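Local coordinates for protein acetolactate synthase isozyme 1 large subunit (Escherichia coli, PDB 6LPI) that belongs to the thiamine diphosphate-dependent enzyme family and binds thiamine diphosphate, a magnesium ion and flavin-adenine dinucleotide, at residues 372-377 and 396-401. Numbering follows the deposited sequence.
With FAD (flavin-adenine dinucleotide), chain I.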
loop_
_atom_site.group_PDB
_atom_site.type_symbol
_atom_site.label_atom_id
_atom_site.label_comp_id
_atom_site.label_asym_id
_atom_site.label_seq_id
_atom_site.Cartn_x
_atom_site.Cartn_y
_atom_site.Cartn_z
ATOM N N GLY B 372 24.445 -9.589 9.284
ATOM C CA GLY B 372 24.604 -10.313 10.536
ATOM C C GLY B 372 23.650 -9.844 11.618
ATOM O O GLY B 372 23.179 -10.647 12.428
ATOM N N LEU B 373 23.358 -8.540 11.654
ATOM C CA LEU B 373 22.401 -8.024 12.625
ATOM C C LEU B 373 21.009 -8.561 12.339
ATOM O O LEU B 373 20.280 -8.969 13.252
ATOM C CB LEU B 373 22.378 -6.500 12.600
ATOM C CG LEU B 373 21.401 -5.813 13.569
ATOM C CD1 LEU B 373 21.393 -6.466 14.959
ATOM C CD2 LEU B 373 21.684 -4.332 13.666
ATOM N N ILE B 374 20.596 -8.511 11.073
ATOM C CA ILE B 374 19.290 -9.062 10.718
ATOM C C ILE B 374 19.200 -10.529 11.144
ATOM O O ILE B 374 18.216 -10.957 11.770
ATOM C CB ILE B 374 19.031 -8.859 9.214
ATOM C CG1 ILE B 374 18.848 -7.364 8.939
ATOM C CG2 ILE B 374 17.811 -9.632 8.754
ATOM C CD1 ILE B 374 19.347 -6.909 7.583
ATOM N N ASN B 375 20.256 -11.309 10.852
ATOM C CA ASN B 375 20.267 -12.731 11.190
ATOM C C ASN B 375 20.189 -12.941 12.687
ATOM O O ASN B 375 19.431 -13.794 13.170
ATOM C CB ASN B 375 21.540 -13.375 10.664
ATOM C CG ASN B 375 21.587 -13.404 9.168
ATOM O OD1 ASN B 375 20.565 -13.584 8.504
ATOM N ND2 ASN B 375 22.778 -13.224 8.618
ATOM N N ALA B 376 20.927 -12.125 13.437
ATOM C CA ALA B 376 20.966 -12.257 14.889
ATOM C C ALA B 376 19.604 -11.948 15.491
ATOM O O ALA B 376 19.131 -12.664 16.380
ATOM C CB ALA B 376 22.037 -11.330 15.459
ATOM N N VAL B 377 18.953 -10.891 15.006
ATOM C CA VAL B 377 17.630 -10.545 15.510
ATOM C C VAL B 377 16.626 -11.636 15.181
ATOM O O VAL B 377 15.754 -11.953 15.999
ATOM C CB VAL B 377 17.186 -9.181 14.955
ATOM C CG1 VAL B 377 15.752 -8.894 15.348
ATOM C CG2 VAL B 377 18.096 -8.095 15.505
ATOM N N MET B 396 16.070 -2.425 2.491
ATOM C CA MET B 396 16.394 -3.412 1.463
ATOM C C MET B 396 17.213 -4.556 2.046
ATOM O O MET B 396 17.010 -5.720 1.682
ATOM C CB MET B 396 17.109 -2.749 0.287
ATOM C CG MET B 396 16.236 -1.795 -0.561
ATOM S SD MET B 396 14.432 -2.156 -0.622
ATOM C CE MET B 396 14.341 -3.773 -1.376
ATOM N N TRP B 397 18.148 -4.247 2.952
ATOM C CA TRP B 397 18.921 -5.292 3.624
ATOM C C TRP B 397 17.997 -6.256 4.365
ATOM O O TRP B 397 18.164 -7.484 4.285
ATOM C CB TRP B 397 19.937 -4.669 4.587
ATOM C CG TRP B 397 21.126 -3.995 3.949
ATOM C CD1 TRP B 397 21.728 -4.328 2.774
ATOM C CD2 TRP B 397 21.859 -2.879 4.473
ATOM N NE1 TRP B 397 22.792 -3.486 2.527
ATOM C CE2 TRP B 397 22.890 -2.586 3.556
ATOM C CE3 TRP B 397 21.745 -2.100 5.629
ATOM C CZ2 TRP B 397 23.810 -1.550 3.766
ATOM C CZ3 TRP B 397 22.655 -1.072 5.831
ATOM C CH2 TRP B 397 23.672 -0.808 4.907
ATOM N N THR B 398 17.015 -5.711 5.100
ATOM C CA THR B 398 16.077 -6.560 5.834
ATOM C C THR B 398 15.235 -7.412 4.897
ATOM O O THR B 398 15.059 -8.614 5.123
ATOM C CB THR B 398 15.164 -5.714 6.713
ATOM O OG1 THR B 398 15.959 -4.836 7.515
ATOM C CG2 THR B 398 14.339 -6.609 7.611
ATOM N N ALA B 399 14.709 -6.804 3.835
ATOM C CA ALA B 399 13.953 -7.554 2.840
ATOM C C ALA B 399 14.789 -8.691 2.268
ATOM O O ALA B 399 14.283 -9.798 2.040
ATOM C CB ALA B 399 13.501 -6.612 1.718
ATOM N N GLN B 400 16.086 -8.442 2.069
ATOM C CA GLN B 400 16.957 -9.444 1.481
ATOM C C GLN B 400 17.210 -10.610 2.432
ATOM O O GLN B 400 17.204 -11.765 2.003
ATOM C CB GLN B 400 18.285 -8.811 1.074
ATOM C CG GLN B 400 18.235 -7.841 -0.074
ATOM C CD GLN B 400 19.609 -7.272 -0.397
ATOM O OE1 GLN B 400 20.563 -7.446 0.370
ATOM N NE2 GLN B 400 19.722 -6.605 -1.540
ATOM N N ALA B 401 17.460 -10.339 3.727
ATOM C CA ALA B 401 17.994 -11.392 4.598
ATOM C C ALA B 401 17.026 -11.918 5.647
ATOM O O ALA B 401 17.215 -13.052 6.090
ATOM C CB ALA B 401 19.281 -10.940 5.305
HETATM P PA FAD I . 1.082 -3.643 -4.860
HETATM O O1A FAD I . 1.449 -4.176 -3.531
HETATM O O2A FAD I . 0.647 -2.202 -4.927
HETATM O O5B FAD I . -0.046 -4.657 -5.301
HETATM C C5B FAD I . -1.404 -4.227 -5.522
HETATM C C4B FAD I . -1.897 -4.921 -6.763
HETATM O O4B FAD I . -2.623 -6.129 -6.412
HETATM C C3B FAD I . -2.860 -4.095 -7.611
HETATM O O3B FAD I . -2.603 -4.372 -8.988
HETATM C C2B FAD I . -4.221 -4.579 -7.097
HETATM O O2B FAD I . -5.304 -4.352 -7.986
HETATM C C1B FAD I . -3.920 -6.065 -6.972
HETATM N N9A FAD I . -4.833 -6.817 -6.127
HETATM C C8A FAD I . -5.185 -6.555 -4.830
HETATM N N7A FAD I . -6.019 -7.429 -4.315
HETATM C C5A FAD I . -6.229 -8.330 -5.348
HETATM C C6A FAD I . -7.022 -9.492 -5.453
HETATM N N6A FAD I . -7.781 -9.967 -4.462
HETATM N N1A FAD I . -7.016 -10.152 -6.632
HETATM C C2A FAD I . -6.265 -9.679 -7.631
HETATM N N3A FAD I . -5.476 -8.604 -7.647
HETATM C C4A FAD I . -5.506 -7.964 -6.471
HETATM N N1 FAD I . 9.768 -3.756 -5.226
HETATM C C2 FAD I . 10.244 -4.853 -5.879
HETATM O O2 FAD I . 9.484 -5.683 -6.361
HETATM N N3 FAD I . 11.608 -5.054 -5.994
HETATM C C4 FAD I . 12.593 -4.225 -5.498
HETATM O O4 FAD I . 13.777 -4.511 -5.659
HETATM C C4X FAD I . 12.076 -3.051 -4.812
HETATM N N5 FAD I . 12.938 -2.197 -4.299
HETATM C C5X FAD I . 12.434 -1.089 -3.630
HETATM C C6 FAD I . 13.327 -0.174 -3.069
HETATM C C7 FAD I . 12.864 0.945 -2.376
HETATM C C7M FAD I . 13.851 1.922 -1.797
HETATM C C8 FAD I . 11.482 1.160 -2.247
HETATM C C8M FAD I . 10.952 2.371 -1.519
HETATM C C9 FAD I . 10.590 0.249 -2.808
HETATM C C9A FAD I . 11.052 -0.862 -3.503
HETATM N N10 FAD I . 10.169 -1.802 -4.077
HETATM C C10 FAD I . 10.644 -2.905 -4.733
HETATM C "C1'" FAD I . 8.720 -1.632 -3.972
HETATM C "C2'" FAD I . 8.110 -1.014 -5.221
HETATM O "O2'" FAD I . 8.229 0.407 -5.176
HETATM C "C3'" FAD I . 6.626 -1.375 -5.290
HETATM O "O3'" FAD I . 5.975 -0.945 -4.099
HETATM C "C4'" FAD I . 6.347 -2.861 -5.481
HETATM O "O4'" FAD I . 7.332 -3.404 -6.352
HETATM C "C5'" FAD I . 4.971 -3.116 -6.049
HETATM O "O5'" FAD I . 4.600 -4.481 -5.787
HETATM P P FAD I . 3.198 -5.012 -6.198
HETATM O O1P FAD I . 3.181 -5.231 -7.712
HETATM O O2P FAD I . 2.873 -6.056 -5.396
HETATM O O3P FAD I . 2.296 -3.791 -5.871
#
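In the C-terminal thiamine diphosphate-binding domain, two helices on either side of strand 386-389 in sequence pack through one isoleucine: Ile374 of helix 370-378 reaches Trp397, Thr398 and Ala401 of helix 393-401. The axes come within 9.6 Å and cross at -56°. The interface is small, 203 Å² over both sides, and Ile374 supplies most of the surface that the first helix buries in it. Its two branches divide the work. The longer one, with CG1 beside the backbone N (chi1 -68°), carries Ile374 CD1 end-on to the backbone of the second helix, 3.6 Å from Trp397 C and 3.8 Å from Trp397 CB. The Thr398 side chain crosses this branch at a slant, OG1 4.0 Å from Ile374 CD1; the hydroxyl is already hydrogen-bonded to the His394 carbonyl, one turn back in its own helix. On the other branch, Ile374 CG2 covers the last turn of helix 393-401 and meets Ala401 CB at 4.0 Å. At the more exposed margin, Asn375 OD1 comes to 4.3 Å from Ala401 CB, a loose contact. The indole of Trp397 turns off from the interface to stack on His370 and meet Tyr371 edge-to-face, while NE1 donates a hydrogen bond to Lys545 O. From the same helix the bent side chain of Met396 reaches the flavin, its SD 3.3 Å from C6 of flavin-adenine dinucleotide, so the helix lies between Ile374 and the cofactor. The pair packs on the parallel sheet of this C-terminal domain: Ile374 and Thr398 both rest on Phe441 of strand 438-443, and Ile374 and Trp397 on Met469 of strand 464-470.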